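Local coordinates for putative cellulase CEL6 (Mycobacterium tuberculosis, PDB 1UP3), which probably hydrolyses internal beta-1,4-glucosidic bonds of cellulose as a glycoside hydrolase family 6 endoglucanase, at residues M170-N175 / I205-T209. Numbering follows the deposited sequence.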
loop_
_atom_site.group_PDB
_atom_site.type_symbol
_atom_site.label_atom_id
_atom_site.label_comp_id
_atom_site.label_asym_id
_atom_site.label_seq_id
_atom_site.Cartn_x
_atom_site.Cartn_y
_atom_site.Cartn_z
ATOM N N MET A 170 -14.155 6.862 -8.827
ATOM C CA MET A 170 -12.832 6.242 -8.790
ATOM C C MET A 170 -12.625 5.411 -10.064
ATOM O O MET A 170 -11.524 5.410 -10.634
ATOM C CB MET A 170 -12.637 5.458 -7.506
ATOM C CG MET A 170 -11.244 4.858 -7.361
ATOM S SD MET A 170 -9.856 5.979 -7.660
ATOM C CE MET A 170 -9.707 6.737 -6.086
ATOM N N ALA A 171 -13.650 4.723 -10.552
ATOM C CA ALA A 171 -13.489 3.954 -11.782
ATOM C C ALA A 171 -13.110 4.880 -12.929
ATOM O O ALA A 171 -12.321 4.499 -13.792
ATOM C CB ALA A 171 -14.761 3.190 -12.123
ATOM N N ALA A 172 -13.698 6.070 -12.988
ATOM C CA ALA A 172 -13.349 7.024 -14.034
ATOM C C ALA A 172 -11.866 7.375 -14.006
ATOM O O ALA A 172 -11.205 7.446 -15.069
ATOM C CB ALA A 172 -14.176 8.281 -13.927
ATOM N N ARG A 173 -11.341 7.626 -12.819
ATOM C CA ARG A 173 -9.932 7.951 -12.663
ATOM C C ARG A 173 -9.066 6.752 -13.018
ATOM O O ARG A 173 -8.027 6.911 -13.666
ATOM C CB ARG A 173 -9.647 8.466 -11.265
ATOM C CG ARG A 173 -10.375 9.752 -10.963
ATOM C CD ARG A 173 -10.144 10.333 -9.591
ATOM N NE ARG A 173 -11.109 11.405 -9.383
ATOM C CZ ARG A 173 -11.053 12.328 -8.457
ATOM N NH1 ARG A 173 -10.059 12.388 -7.583
ATOM N NH2 ARG A 173 -12.036 13.218 -8.391
ATOM N N LEU A 174 -9.436 5.559 -12.564
ATOM C CA LEU A 174 -8.641 4.351 -12.900
ATOM C C LEU A 174 -8.620 4.117 -14.406
ATOM O O LEU A 174 -7.587 3.752 -14.969
ATOM C CB LEU A 174 -9.244 3.130 -12.205
ATOM C CG LEU A 174 -9.001 3.086 -10.694
ATOM C CD1 LEU A 174 -9.890 2.018 -10.067
ATOM C CD2 LEU A 174 -7.550 2.758 -10.370
ATOM N N ASN A 175 -9.763 4.341 -15.060
ATOM C CA ASN A 175 -9.832 4.141 -16.501
ATOM C C ASN A 175 -8.932 5.144 -17.202
ATOM O O ASN A 175 -8.235 4.766 -18.147
ATOM C CB ASN A 175 -11.286 4.168 -16.992
ATOM C CG ASN A 175 -12.022 2.885 -16.647
ATOM O OD1 ASN A 175 -11.422 1.777 -16.595
ATOM N ND2 ASN A 175 -13.326 3.006 -16.407
ATOM N N ILE A 205 -16.268 -1.480 -8.506
ATOM C CA ILE A 205 -15.253 -0.824 -9.329
ATOM C C ILE A 205 -14.816 -1.782 -10.433
ATOM O O ILE A 205 -14.623 -1.364 -11.571
ATOM C CB ILE A 205 -14.076 -0.304 -8.505
ATOM C CG1 ILE A 205 -14.524 0.854 -7.591
ATOM C CG2 ILE A 205 -12.880 0.091 -9.403
ATOM C CD1 ILE A 205 -13.435 1.394 -6.696
ATOM N N SER A 206 -14.652 -3.052 -10.100
ATOM C CA SER A 206 -14.296 -4.068 -11.081
ATOM C C SER A 206 -15.283 -4.061 -12.256
ATOM O O SER A 206 -14.887 -4.082 -13.416
ATOM C CB SER A 206 -14.231 -5.440 -10.442
ATOM O OG SER A 206 -13.906 -6.443 -11.402
ATOM N N GLY A 207 -16.577 -3.979 -11.956
ATOM C CA GLY A 207 -17.602 -3.904 -12.979
ATOM C C GLY A 207 -17.490 -2.707 -13.897
ATOM O O GLY A 207 -17.863 -2.787 -15.080
ATOM N N LEU A 208 -16.989 -1.604 -13.372
ATOM C CA LEU A 208 -16.834 -0.345 -14.105
ATOM C C LEU A 208 -15.472 -0.176 -14.772
ATOM O O LEU A 208 -15.234 0.820 -15.447
ATOM C CB LEU A 208 -17.093 0.826 -13.151
ATOM C CG LEU A 208 -18.503 0.897 -12.579
ATOM C CD1 LEU A 208 -18.583 1.895 -11.430
ATOM C CD2 LEU A 208 -19.520 1.244 -13.676
ATOM N N THR A 209 -14.594 -1.157 -14.626
ATOM C CA THR A 209 -13.251 -1.149 -15.211
ATOM C C THR A 209 -12.983 -2.431 -15.982
ATOM O O THR A 209 -11.873 -2.975 -15.937
ATOM C CB THR A 209 -12.171 -0.998 -14.124
ATOM O OG1 THR A 209 -12.378 -1.999 -13.094
ATOM C CG2 THR A 209 -12.291 0.322 -13.441
#
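Ala171 and Leu208 meet CB to CB at 3.5 Å, tighter than usual for two carbons, where two successive outer helices, 167-176 and 195-208, approach each other in the distorted beta/alpha barrel of glycoside hydrolase family 6. Strand 184-187 runs between them in the chain, and its Phe185 touches both Leu174 and Ile205 from the sheet side. The apolar contacts fall into two groups. In the first, Ala171 CB, besides pressing on Leu208, meets CG2 of Thr209 at 4.0 Å. The second is built on Ile205: Leu174 and Ile205 cross at about a right angle, with CD1 of the leucine 3.6 Å from CG2 of the isoleucine. The longer branch of Ile205 carries CD1 to CG of Met170, a looser touch. Met170 then bends away (chi2 49°, chi3 84°) to pack on Leu122 and Ala123 of helix 121-124. The contact joins two neighbouring helices of the barrel, with the Met170 side chain about 10 Å from a bound glucose unit at nearest atoms. The polar contacts lie at Leu208 and Thr209. Thr209 OG1 donates to Ile205 O from above the carbonyl plane and also bonds to Ser212 OG, which fixes the side-chain rotation and leaves CG2 facing helix 167-176. That methyl lies 3.6 Å from Asn175 OD1. The other end of the same amide supplies the single hydrogen bond across the interface: Asn175 ND2 reaches Leu208 O at 3.1 Å, nearly straight at 167°, with the acceptor almost in the amide plane.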